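Local atomic coordinates of Ice-binding protein (Flavobacteriaceae bacterium, PDB entry 5UYT), a protein that binds ice and acts as a multi-domain antifreeze protein, probably limiting ice growth around its Antarctic bacterial host. Residues L14-A18 with G19-N23; L64-A67 with Y68-N72; P216-G219 with T220-Y224; L344-T347 with V348-V352. All coordinates share one frame; numbering follows the deposited sequence.

Interaction 1: residues L14-A18 with G19-N23; sequences LFTTA and GAVTN
The CG2 methyl of Thr-16 lies over one face of the flat carbonyl group of Gly-19, 3.5 Å from Gly-19 O, while Thr-35 holds that same oxygen through its hydroxyl. The flat ring of Phe-15 leaves from the other side of the strand, meeting the ring of Phe-12 at about 55° and packing against Thr-57, Ala-60 and Ala-61 of helix 55-73. From the Gly-19 carbonyl, the Thr-16 methyl continues to Val-21: Thr-16 CG2 and Val-21 CG2 meet at 3.6 Å, the two side chains running past each other in opposite directions. Both point into the inside of a bend that takes the chain from strand 12-16 to strand 21-24, one of the corners of a right-handed beta-helix, where successive strands belong to different faces. With its OG1 anti to the backbone N (chi1 -177°), Thr-16 turns the hydroxyl back over the bend and forms an ST turn: Ala-18 N donates to Thr-16 OG1 at 3.2 Å, with an N-H...O angle of 149°. The hydroxyl is also bonded to Gly-190 O on the neighbouring coil, just after strand 180-187. A valine at Thr-16 takes away both the acceptor of Ala-18 N and the hydroxyl partner of Gly-190 O, and the turn would probably be freed to shift. Gly-19 has a phi of 141°, at which a CB would be jammed against Ala-18 O. Its amide is taken up by Asn-37 OD1, and Val-21 reaches on to Val-33, Thr-35 and Ser-40.

Interaction 2: residues L64-A67 with Y68-N72; sequences LLIA and YNLLN
Residues 64-67 run into 68-72 as continuous alpha-helix, joined by i to i+4 bonds from Tyr-68 N to Leu-64 O (2.8 Å), Asn-69 N to Leu-65 O, Leu-70 N to Ile-66 O and Leu-71 N to Ala-67 O. On the exposed side, Ile-66 CG2 approaches Leu-70 CD1 at 4.3 Å, one turn apart. Next to them Leu-65 lies near the amide of Asn-69, with Leu-65 CG 4.1 Å and Leu-65 CD1 4.2 Å from Asn-69 ND2. Tyr-68 covers the preceding turn with its CB alone, 3.5 Å from both Leu-64 O and Leu-65 O. Its CG stands anti to the backbone N (chi1 170°), carrying the ring away from that turn toward Lys-149 and Asn-169, where the hydroxyl bonds Glu-151. Leu-71 CG packs 3.3 Å from Ala-67 O, and its branches go on to Phe-147 and Val-167; Leu-64 also reaches Val-167, and Ala-67 meets Leu-6. One flank of the helix (Leu-64, Ala-67, Tyr-68, Leu-71) is thus buried and the other exposed, a helix laid against the strands of a beta-helix, as in other members of the ice-binding protein family.

Interaction 3: residues P216-G219 with T220-Y224; sequences PNLG and TVVCY
Leu-218 CB rests against two residues of the next turn, 4.0 Å from Val-221 CG1 and 4.2 Å from Val-222 CB, at the start of a 3-10 turn that leads into strand 224-228. The backbone closes this turn loosely: Val-221 N to Leu-218 O is a weak bond, bent to 135°, and Val-222 N to Gly-219 O is weak as well, at 3.3 Å. Both valines also lay a methyl on the acceptor, with Val-221 CG1 3.3 Å from Leu-218 O and Val-222 CG1 equally near Gly-219 O. The Val-222 methyl gets there because CG1 lies between the backbone N and the carbonyl carbon (chi1 79°). Gly-219 makes the reversal itself, at a positive phi of 47° that favours glycine, and a CB there would strike Thr-220 N. What fixes it from upstream is an Asx turn, in which Asn-217 OD1 takes the amide of Gly-219. Farther out, Arg-401 of strand 397-404 packs against Leu-218 and bonds Val-222 O through NH2, Leu-403 meets Val-221, and Asp-278 of helix 270-288 accepts from Thr-220 N. Cys-223 ties the end of the turn to Cys-422 by a disulfide. In the Asx turn, Gly-219 N lies 2.8 Å from Asn-217 OD1, well above the plane of the amide rather than within it.

Interaction 4: residues L344-T347 with V348-V352; sequences LSTT and VNASV
A local contact across a beta-helix corner joins Thr-346 and Thr-347 to Val-348 and Ala-350, where strand 344-346 ends and the chain bends into strand 351-355. The bend is a type II beta turn from Thr-347 to Ala-350, closed by a weak bond from Ala-350 N to Thr-347 O (3.3 Å, 142°), with Asn-349 at positive phi in its third position. On its inner side Thr-346 CB and Ala-350 CB touch at 3.7 Å. Thr-347 O is gripped a second time, by Thr-346 OG1 at 2.9 Å, which comes from above the carbonyl plane. Asn-374 N and Thr-377 OG1 are further partners of that hydroxyl. With an alanine here Thr-347 O loses its hydroxyl donor and Asn-374 N its acceptor, and the turn is likely to shift against the neighbouring coil. Thr-347 OG1 sits between its own backbone N and carbonyl carbon (chi1 59°), so placed that one water joins it at 3.1 Å and donates to Val-348 O at 2.7 Å; Gly-322 N bonds the same hydroxyl. Leu-320 packs against both Thr-346 and Ala-350. Such a tight turn between two strands is a corner of a right-handed beta-solenoid.

In the fold
Interactions 1 and 2 belong to the first beta-helical part of the chain, interactions 3 and 4 to the second. The first two touch: their centres are about 18 Å apart, and Leu-64 CD2 packs 4.1 Å from Phe-15 CD2, which joins the corner after strand 12-16 to helix 55-73. In the second part, interaction 3 enters strand 224-228 while interaction 4 turns a distant corner, with centres about 25 Å and nearest atoms about 15 Å apart. Between the parts the gaps are larger, about 45 Å between the centres of interactions 1 and 3 and about 51 Å for 2 and 3. Interactions 1 and 4, centres about 33 Å apart, both lie where one strand gives way to the next.

Interaction 1: residues L14-A18 with G19-N23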
# COMPACT_ATOMS: atom_id res chain seq x y z
N LEU A 14 -5.37 -9.31 -9.27
CA LEU A 14 -6.57 -9.86 -9.91
C LEU A 14 -6.40 -9.66 -11.41
O LEU A 14 -6.16 -8.54 -11.87
CB LEU A 14 -7.83 -9.09 -9.47
CG LEU A 14 -8.11 -9.02 -7.96
CD1 LEU A 14 -9.28 -8.07 -7.67
CD2 LEU A 14 -8.42 -10.43 -7.44
N PHE A 15 -6.52 -10.74 -12.18
CA PHE A 15 -6.37 -10.62 -13.62
C PHE A 15 -7.15 -11.68 -14.38
O PHE A 15 -7.11 -12.87 -14.01
CB PHE A 15 -4.90 -10.69 -14.05
CG PHE A 15 -4.73 -10.72 -15.55
CD1 PHE A 15 -4.81 -9.54 -16.28
CD2 PHE A 15 -4.53 -11.91 -16.23
CE1 PHE A 15 -4.70 -9.55 -17.66
CE2 PHE A 15 -4.42 -11.94 -17.62
CZ PHE A 15 -4.50 -10.76 -18.34
N THR A 16 -7.85 -11.25 -15.42
CA THR A 16 -8.42 -12.20 -16.39
C THR A 16 -8.00 -11.86 -17.81
O THR A 16 -7.93 -10.68 -18.20
CB THR A 16 -9.96 -12.37 -16.27
OG1 THR A 16 -10.37 -13.36 -17.22
CG2 THR A 16 -10.72 -11.07 -16.56
N THR A 17 -7.71 -12.90 -18.57
CA THR A 17 -7.41 -12.76 -19.99
C THR A 17 -8.65 -12.28 -20.76
O THR A 17 -8.54 -11.58 -21.77
CB THR A 17 -6.84 -14.10 -20.50
OG1 THR A 17 -5.54 -14.25 -19.92
CG2 THR A 17 -6.76 -14.17 -22.04
N ALA A 18 -9.84 -12.65 -20.28
CA ALA A 18 -11.07 -12.25 -20.95
C ALA A 18 -12.25 -12.29 -19.99
O ALA A 18 -12.59 -13.34 -19.46
CB ALA A 18 -11.33 -13.12 -22.17
N GLY A 19 -12.86 -11.13 -19.77
CA GLY A 19 -14.07 -11.06 -18.96
C GLY A 19 -14.11 -9.83 -18.08
O GLY A 19 -13.14 -9.08 -18.01
N ALA A 20 -15.24 -9.63 -17.42
CA ALA A 20 -15.40 -8.49 -16.52
C ALA A 20 -14.72 -8.72 -15.18
O ALA A 20 -14.65 -9.86 -14.70
CB ALA A 20 -16.87 -8.20 -16.31
N VAL A 21 -14.21 -7.65 -14.59
CA VAL A 21 -13.64 -7.67 -13.26
C VAL A 21 -14.39 -6.61 -12.43
O VAL A 21 -14.37 -5.42 -12.77
CB VAL A 21 -12.13 -7.38 -13.31
CG1 VAL A 21 -11.53 -7.29 -11.91
CG2 VAL A 21 -11.42 -8.44 -14.14
N THR A 22 -15.08 -7.07 -11.39
CA THR A 22 -16.01 -6.22 -10.65
C THR A 22 -15.76 -6.29 -9.15
O THR A 22 -15.54 -7.38 -8.61
CB THR A 22 -17.47 -6.65 -10.90
OG1 THR A 22 -17.69 -6.80 -12.31
CG2 THR A 22 -18.45 -5.59 -10.33
N ASN A 23 -15.83 -5.14 -8.49
CA ASN A 23 -15.78 -5.05 -7.02
C ASN A 23 -17.11 -4.55 -6.42
O ASN A 23 -17.86 -3.80 -7.06
CB ASN A 23 -14.66 -4.09 -6.58
CG ASN A 23 -14.60 -3.93 -5.07
OD1 ASN A 23 -14.28 -4.88 -4.35
ND2 ASN A 23 -14.94 -2.73 -4.57

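Interaction 2: residues L64-A67 with Y68-N72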
# COMPACT_ATOMS: atom_id res chain seq x y z
N LEU A 64 0.37 -15.82 -18.41
CA LEU A 64 -0.55 -16.65 -17.61
C LEU A 64 -0.75 -18.00 -18.33
O LEU A 64 -0.79 -19.05 -17.69
CB LEU A 64 -1.90 -15.98 -17.37
CG LEU A 64 -2.96 -16.80 -16.59
CD1 LEU A 64 -2.43 -17.26 -15.25
CD2 LEU A 64 -4.25 -16.02 -16.40
N LEU A 65 -0.87 -17.93 -19.65
CA LEU A 65 -0.96 -19.15 -20.49
C LEU A 65 0.26 -20.07 -20.30
O LEU A 65 0.10 -21.27 -20.05
CB LEU A 65 -1.13 -18.77 -21.95
CG LEU A 65 -1.31 -19.95 -22.91
CD1 LEU A 65 -2.58 -20.74 -22.60
CD2 LEU A 65 -1.29 -19.44 -24.34
N ILE A 66 1.46 -19.50 -20.43
CA ILE A 66 2.72 -20.23 -20.19
C ILE A 66 2.76 -20.87 -18.79
O ILE A 66 3.11 -22.06 -18.67
CB ILE A 66 3.94 -19.30 -20.39
CG1 ILE A 66 4.11 -18.94 -21.87
CG2 ILE A 66 5.22 -19.97 -19.88
CD1 ILE A 66 5.00 -17.73 -22.08
N ALA A 67 2.41 -20.08 -17.76
CA ALA A 67 2.26 -20.56 -16.37
C ALA A 67 1.27 -21.74 -16.28
O ALA A 67 1.60 -22.76 -15.66
CB ALA A 67 1.83 -19.43 -15.43
N TYR A 68 0.08 -21.58 -16.86
CA TYR A 68 -0.94 -22.63 -16.84
C TYR A 68 -0.39 -23.95 -17.40
O TYR A 68 -0.58 -25.02 -16.80
CB TYR A 68 -2.23 -22.24 -17.61
CG TYR A 68 -3.13 -23.44 -17.75
CD1 TYR A 68 -3.95 -23.83 -16.69
CD2 TYR A 68 -3.09 -24.26 -18.89
CE1 TYR A 68 -4.74 -24.96 -16.76
CE2 TYR A 68 -3.87 -25.40 -18.97
CZ TYR A 68 -4.70 -25.74 -17.91
OH TYR A 68 -5.47 -26.88 -17.98
N ASN A 69 0.29 -23.86 -18.54
CA ASN A 69 0.82 -25.04 -19.21
C ASN A 69 1.90 -25.75 -18.39
O ASN A 69 1.94 -26.98 -18.38
CB ASN A 69 1.32 -24.69 -20.62
CG ASN A 69 0.19 -24.43 -21.58
OD1 ASN A 69 -0.91 -24.95 -21.42
ND2 ASN A 69 0.45 -23.63 -22.60
N LEU A 70 2.73 -24.98 -17.70
CA LEU A 70 3.72 -25.56 -16.78
C LEU A 70 3.02 -26.23 -15.60
O LEU A 70 3.42 -27.33 -15.17
CB LEU A 70 4.70 -24.51 -16.29
CG LEU A 70 5.68 -23.89 -17.29
CD1 LEU A 70 6.23 -22.60 -16.68
CD2 LEU A 70 6.79 -24.87 -17.64
N LEU A 71 1.98 -25.59 -15.07
CA LEU A 71 1.16 -26.21 -14.02
C LEU A 71 0.52 -27.54 -14.52
O LEU A 71 0.52 -28.57 -13.80
CB LEU A 71 0.09 -25.23 -13.51
CG LEU A 71 0.68 -24.05 -12.73
CD1 LEU A 71 -0.39 -23.06 -12.30
CD2 LEU A 71 1.43 -24.57 -11.51
N ASN A 72 -0.01 -27.49 -15.74
CA ASN A 72 -0.68 -28.64 -16.33
C ASN A 72 0.31 -29.77 -16.65
O ASN A 72 -0.05 -30.94 -16.59
CB ASN A 72 -1.49 -28.22 -17.56
CG ASN A 72 -2.65 -29.16 -17.86
OD1 ASN A 72 -3.24 -29.77 -16.96
ND2 ASN A 72 -2.99 -29.28 -19.14

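Interaction 3: residues P216-G219 with T220-Y224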
# COMPACT_ATOMS: atom_id res chain seq x y z
N PRO A 216 14.01 13.28 -1.55
CA PRO A 216 14.52 14.62 -1.81
C PRO A 216 15.63 14.98 -0.83
O PRO A 216 15.63 14.51 0.32
CB PRO A 216 13.31 15.51 -1.51
CG PRO A 216 12.55 14.75 -0.44
CD PRO A 216 12.65 13.34 -0.97
N ASN A 217 16.56 15.81 -1.29
CA ASN A 217 17.48 16.42 -0.39
C ASN A 217 16.74 17.59 0.25
O ASN A 217 16.32 18.52 -0.44
CB ASN A 217 18.73 16.88 -1.14
CG ASN A 217 19.70 17.66 -0.26
OD1 ASN A 217 19.61 17.66 0.95
ND2 ASN A 217 20.66 18.30 -0.91
N LEU A 218 16.53 17.51 1.57
CA LEU A 218 15.89 18.63 2.28
C LEU A 218 16.85 19.80 2.60
O LEU A 218 16.39 20.85 3.06
CB LEU A 218 15.19 18.15 3.56
CG LEU A 218 14.07 17.12 3.36
CD1 LEU A 218 13.53 16.71 4.72
CD2 LEU A 218 12.95 17.67 2.48
N GLY A 219 18.16 19.65 2.35
CA GLY A 219 19.12 20.67 2.81
C GLY A 219 18.89 21.08 4.28
O GLY A 219 18.70 20.22 5.15
N THR A 220 18.89 22.39 4.55
CA THR A 220 18.86 22.87 5.94
C THR A 220 17.47 22.74 6.55
O THR A 220 17.32 22.75 7.77
CB THR A 220 19.36 24.32 6.09
OG1 THR A 220 18.43 25.20 5.42
CG2 THR A 220 20.75 24.52 5.48
N VAL A 221 16.44 22.57 5.71
CA VAL A 221 15.09 22.45 6.24
C VAL A 221 14.88 21.11 7.00
O VAL A 221 13.91 20.96 7.77
CB VAL A 221 14.01 22.85 5.18
CG1 VAL A 221 13.47 21.64 4.47
CG2 VAL A 221 12.85 23.58 5.87
N VAL A 222 15.85 20.17 6.88
CA VAL A 222 15.88 18.96 7.74
C VAL A 222 15.95 19.31 9.24
O VAL A 222 15.51 18.52 10.10
CB VAL A 222 17.04 17.98 7.38
CG1 VAL A 222 18.37 18.44 7.96
CG2 VAL A 222 16.72 16.56 7.86
N CYS A 223 16.46 20.50 9.56
CA CYS A 223 16.55 20.96 10.95
C CYS A 223 15.31 21.65 11.46
O CYS A 223 15.26 21.99 12.64
CB CYS A 223 17.76 21.89 11.15
SG CYS A 223 19.32 21.00 10.91
N TYR A 224 14.31 21.85 10.59
CA TYR A 224 13.06 22.47 11.03
C TYR A 224 11.96 21.43 11.16
O TYR A 224 11.96 20.44 10.43
CB TYR A 224 12.62 23.53 10.03
CG TYR A 224 13.31 24.86 10.16
CD1 TYR A 224 12.67 25.94 10.79
CD2 TYR A 224 14.58 25.07 9.63
CE1 TYR A 224 13.31 27.16 10.91
CE2 TYR A 224 15.23 26.29 9.73
CZ TYR A 224 14.57 27.33 10.37
OH TYR A 224 15.17 28.55 10.46

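Interaction 4: residues L344-T347 with V348-V352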
# COMPACT_ATOMS: atom_id res chain seq x y z
N LEU A 344 -5.07 18.96 1.57
CA LEU A 344 -5.14 17.76 2.39
C LEU A 344 -5.88 18.09 3.69
O LEU A 344 -5.54 19.07 4.35
CB LEU A 344 -3.72 17.25 2.75
CG LEU A 344 -3.69 16.15 3.81
CD1 LEU A 344 -4.46 14.89 3.35
CD2 LEU A 344 -2.24 15.80 4.22
N SER A 345 -6.88 17.28 4.04
CA SER A 345 -7.56 17.43 5.34
C SER A 345 -7.73 16.04 5.91
O SER A 345 -7.49 15.05 5.21
CB SER A 345 -8.93 18.13 5.18
OG SER A 345 -9.81 17.35 4.36
N THR A 346 -8.13 15.94 7.18
CA THR A 346 -8.26 14.62 7.82
C THR A 346 -9.48 14.59 8.71
O THR A 346 -10.02 15.65 9.10
CB THR A 346 -7.02 14.20 8.67
OG1 THR A 346 -7.04 14.83 9.96
CG2 THR A 346 -5.66 14.56 7.98
N THR A 347 -9.87 13.38 9.10
CA THR A 347 -10.81 13.22 10.21
C THR A 347 -10.09 13.38 11.55
O THR A 347 -8.84 13.27 11.63
CB THR A 347 -11.48 11.84 10.17
OG1 THR A 347 -10.50 10.82 10.25
CG2 THR A 347 -12.29 11.67 8.83
N VAL A 348 -10.85 13.62 12.62
CA VAL A 348 -10.26 13.44 13.96
C VAL A 348 -9.74 12.00 14.09
O VAL A 348 -10.25 11.08 13.43
CB VAL A 348 -11.23 13.81 15.11
CG1 VAL A 348 -11.67 15.27 14.96
CG2 VAL A 348 -12.46 12.87 15.15
N ASN A 349 -8.70 11.82 14.89
CA ASN A 349 -8.13 10.48 15.16
C ASN A 349 -7.56 9.82 13.90
O ASN A 349 -7.32 8.59 13.92
CB ASN A 349 -9.19 9.50 15.72
CG ASN A 349 -9.53 9.71 17.19
OD1 ASN A 349 -10.65 9.28 17.66
ND2 ASN A 349 -8.61 10.23 17.95
N ALA A 350 -7.31 10.58 12.83
CA ALA A 350 -6.70 9.95 11.64
C ALA A 350 -5.26 9.53 11.99
O ALA A 350 -4.68 10.02 12.97
CB ALA A 350 -6.72 10.91 10.43
N SER A 351 -4.67 8.62 11.19
CA SER A 351 -3.33 8.16 11.50
C SER A 351 -2.59 7.72 10.27
O SER A 351 -3.21 7.28 9.29
CB SER A 351 -3.33 7.04 12.59
OG SER A 351 -4.06 5.87 12.18
N VAL A 352 -1.28 7.85 10.36
CA VAL A 352 -0.35 7.27 9.38
C VAL A 352 0.44 6.25 10.19
O VAL A 352 1.08 6.61 11.18
CB VAL A 352 0.59 8.35 8.80
CG1 VAL A 352 1.59 7.73 7.81
CG2 VAL A 352 -0.25 9.47 8.15
O HOH W 1 -10.36 8.57 12.40